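Local atomic coordinates of endo-1,4-b-d-mannanase (Trichoderma reesei, PDB entry 1QNR), a protein that hydrolyses internal beta-1,4-mannosidic linkages in mannan-type polysaccharides, as an endo-acting beta-mannanase of glycoside hydrolase family 5. Residues A264-G269 with T296-G301. Numbering follows the deposited sequence.
Sequences ACLAAG and TTRGMG
The guanidinium of Arg-298 is the one flat side-chain group here, and Leu-266 meets it at a slant, neither squarely over a face nor along an edge: CD1 of Leu-266 lies 4.1 Å from NH2 of Arg-298. The other methyl of the leucine works at the root of the same side chain, with CD2 of Leu-266 4.1 Å from CB of Arg-298. The arginine can be touched at both ends because its chain is bent at chi2 (-85°) and chi3 (-47°), which brings the guanidinium next to the leucine. Leu-266 carries CG anti to its backbone N (chi1 -178°), which sets both methyls against Arg-298.

The backbones come close, with CA of Leu-266 4.7 Å from CA of Gly-299. The leucine CB rests 4.0 Å from Gly-299 CA, directly against the turn backbone. Cys-265 adds a looser touch, its CB 4.4 Å from the carbonyl O of Gly-299; it is tied by a disulfide to Cys-272, whose backbone also hydrogen-bonds to Gly-299. No hydrogen bond joins the two segments directly; they meet by van der Waals contact.

Residues 297-300 form a type II beta turn with glycine at its third position. The contact thus sets the C-terminal end of helix 253-267, finished by a Schellman motif at Gly-269, against the turn entering strand 300-309, the parallel neighbour of strand 272-277, which follows this helix in the family 5 TIM barrel.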
ATOM      1  N   ALA A 264       8.849  16.102   7.151  1.00 12.41           N
ATOM      2  CA  ALA A 264       9.968  15.176   7.138  1.00 11.36           C
ATOM      3  C   ALA A 264      10.281  14.635   5.720  1.00 11.09           C
ATOM      4  O   ALA A 264      11.477  14.558   5.323  1.00 13.13           O
ATOM      5  CB  ALA A 264       9.655  14.002   8.107  1.00 11.30           C
ATOM      6  N   CYS A 265       9.249  14.395   4.897  1.00 10.92           N
ATOM      7  CA  CYS A 265       9.496  14.038   3.490  1.00 11.26           C
ATOM      8  C   CYS A 265      10.160  15.204   2.737  1.00 12.31           C
ATOM      9  O   CYS A 265      11.201  14.987   2.098  1.00 13.37           O
ATOM     10  CB  CYS A 265       8.164  13.673   2.783  1.00 11.98           C
ATOM     11  SG  CYS A 265       7.569  11.999   3.112  1.00 12.12           S
ATOM     12  N   LEU A 266       9.651  16.420   2.904  1.00 12.40           N
ATOM     13  CA  LEU A 266      10.218  17.605   2.180  1.00 12.75           C
ATOM     14  C   LEU A 266      11.630  17.858   2.680  1.00 12.32           C
ATOM     15  O   LEU A 266      12.514  18.195   1.809  1.00 12.98           O
ATOM     16  CB  LEU A 266       9.266  18.789   2.426  1.00 14.75           C
ATOM     17  CG  LEU A 266       9.718  20.114   1.686  1.00 15.76           C
ATOM     18  CD1 LEU A 266       9.803  19.936   0.186  1.00 17.81           C
ATOM     19  CD2 LEU A 266       8.737  21.196   2.149  1.00 18.45           C
ATOM     20  N   ALA A 267      11.955  17.637   3.957  1.00 11.50           N
ATOM     21  CA  ALA A 267      13.372  17.750   4.419  1.00 12.96           C
ATOM     22  C   ALA A 267      14.274  16.744   3.762  1.00 14.32           C
ATOM     23  O   ALA A 267      15.491  17.047   3.570  1.00 16.99           O
ATOM     24  CB  ALA A 267      13.447  17.678   5.941  1.00 16.10           C
ATOM     25  N   ALA A 268      13.817  15.544   3.419  1.00 12.85           N
ATOM     26  CA  ALA A 268      14.597  14.543   2.721  1.00 11.36           C
ATOM     27  C   ALA A 268      14.560  14.749   1.199  1.00 11.29           C
ATOM     28  O   ALA A 268      15.123  13.905   0.414  1.00 13.91           O
ATOM     29  CB  ALA A 268      14.093  13.129   3.096  1.00 14.36           C
ATOM     30  N   GLY A 269      13.908  15.774   0.656  1.00 11.13           N
ATOM     31  CA  GLY A 269      13.869  16.070  -0.744  1.00 10.01           C
ATOM     32  C   GLY A 269      12.888  15.259  -1.597  1.00 10.15           C
ATOM     33  O   GLY A 269      13.091  15.216  -2.831  1.00 11.07           O
ATOM     34  N   THR A 296      -3.317  20.860   0.945  1.00 11.91           N
ATOM     35  CA  THR A 296      -2.705  22.192   1.122  1.00 13.62           C
ATOM     36  C   THR A 296      -1.413  22.208   1.953  1.00 15.38           C
ATOM     37  O   THR A 296      -0.950  23.309   2.328  1.00 18.80           O
ATOM     38  CB  THR A 296      -3.726  23.130   1.837  1.00 14.80           C
ATOM     39  OG1 THR A 296      -4.070  22.668   3.148  1.00 15.55           O
ATOM     40  CG2 THR A 296      -4.987  23.333   0.972  1.00 15.41           C
ATOM     41  N   THR A 297      -0.671  21.121   2.102  1.00 12.47           N
ATOM     42  CA  THR A 297       0.580  21.063   2.845  1.00 13.05           C
ATOM     43  C   THR A 297       1.732  20.709   1.939  1.00 13.86           C
ATOM     44  O   THR A 297       1.773  19.668   1.213  1.00 13.72           O
ATOM     45  CB  THR A 297       0.504  20.086   4.020  1.00 13.25           C
ATOM     46  OG1 THR A 297      -0.509  20.460   4.963  1.00 14.55           O
ATOM     47  CG2 THR A 297       1.780  20.083   4.845  1.00 14.21           C
ATOM     48  N   ARG A 298       2.756  21.592   1.893  1.00 14.45           N
ATOM     49  CA  ARG A 298       3.934  21.312   1.065  1.00 15.80           C
ATOM     50  C   ARG A 298       4.623  19.989   1.467  1.00 11.89           C
ATOM     51  O   ARG A 298       4.759  19.737   2.680  1.00 12.83           O
ATOM     52  CB  ARG A 298       4.941  22.495   1.243  1.00 21.51           C
ATOM     53  CG  ARG A 298       4.575  23.665   0.313  1.00 28.00           C
ATOM     54  CD  ARG A 298       5.169  23.490  -1.069  1.00 34.02           C
ATOM     55  NE  ARG A 298       6.587  23.119  -1.262  1.00 36.54           N
ATOM     56  CZ  ARG A 298       7.054  22.793  -2.490  1.00 36.47           C
ATOM     57  NH1 ARG A 298       6.208  22.864  -3.546  1.00 38.17           N
ATOM     58  NH2 ARG A 298       8.281  22.381  -2.735  1.00 33.78           N
ATOM     59  N   GLY A 299       5.079  19.213   0.462  1.00 13.12           N
ATOM     60  CA  GLY A 299       5.689  17.893   0.789  1.00 13.42           C
ATOM     61  C   GLY A 299       4.694  16.784   0.475  1.00 12.50           C
ATOM     62  O   GLY A 299       5.153  15.653   0.230  1.00 13.96           O
ATOM     63  N   MET A 300       3.385  17.029   0.392  1.00 10.97           N
ATOM     64  CA  MET A 300       2.429  15.967   0.073  1.00 10.16           C
ATOM     65  C   MET A 300       2.253  15.779  -1.439  1.00 11.17           C
ATOM     66  O   MET A 300       2.045  16.754  -2.167  1.00 13.73           O
ATOM     67  CB  MET A 300       1.037  16.231   0.655  1.00 10.08           C
ATOM     68  CG  MET A 300       1.022  16.261   2.174  1.00 10.47           C
ATOM     69  SD  MET A 300       1.663  14.744   2.973  1.00  9.57           S
ATOM     70  CE  MET A 300       0.772  13.491   1.986  1.00 10.91           C
ATOM     71  N   GLY A 301       2.355  14.560  -1.941  1.00  9.81           N
ATOM     72  CA  GLY A 301       2.091  14.255  -3.338  1.00  9.63           C
ATOM     73  C   GLY A 301       0.768  13.662  -3.659  1.00  9.81           C
ATOM     74  O   GLY A 301       0.277  13.741  -4.810  1.00 10.93           O
TER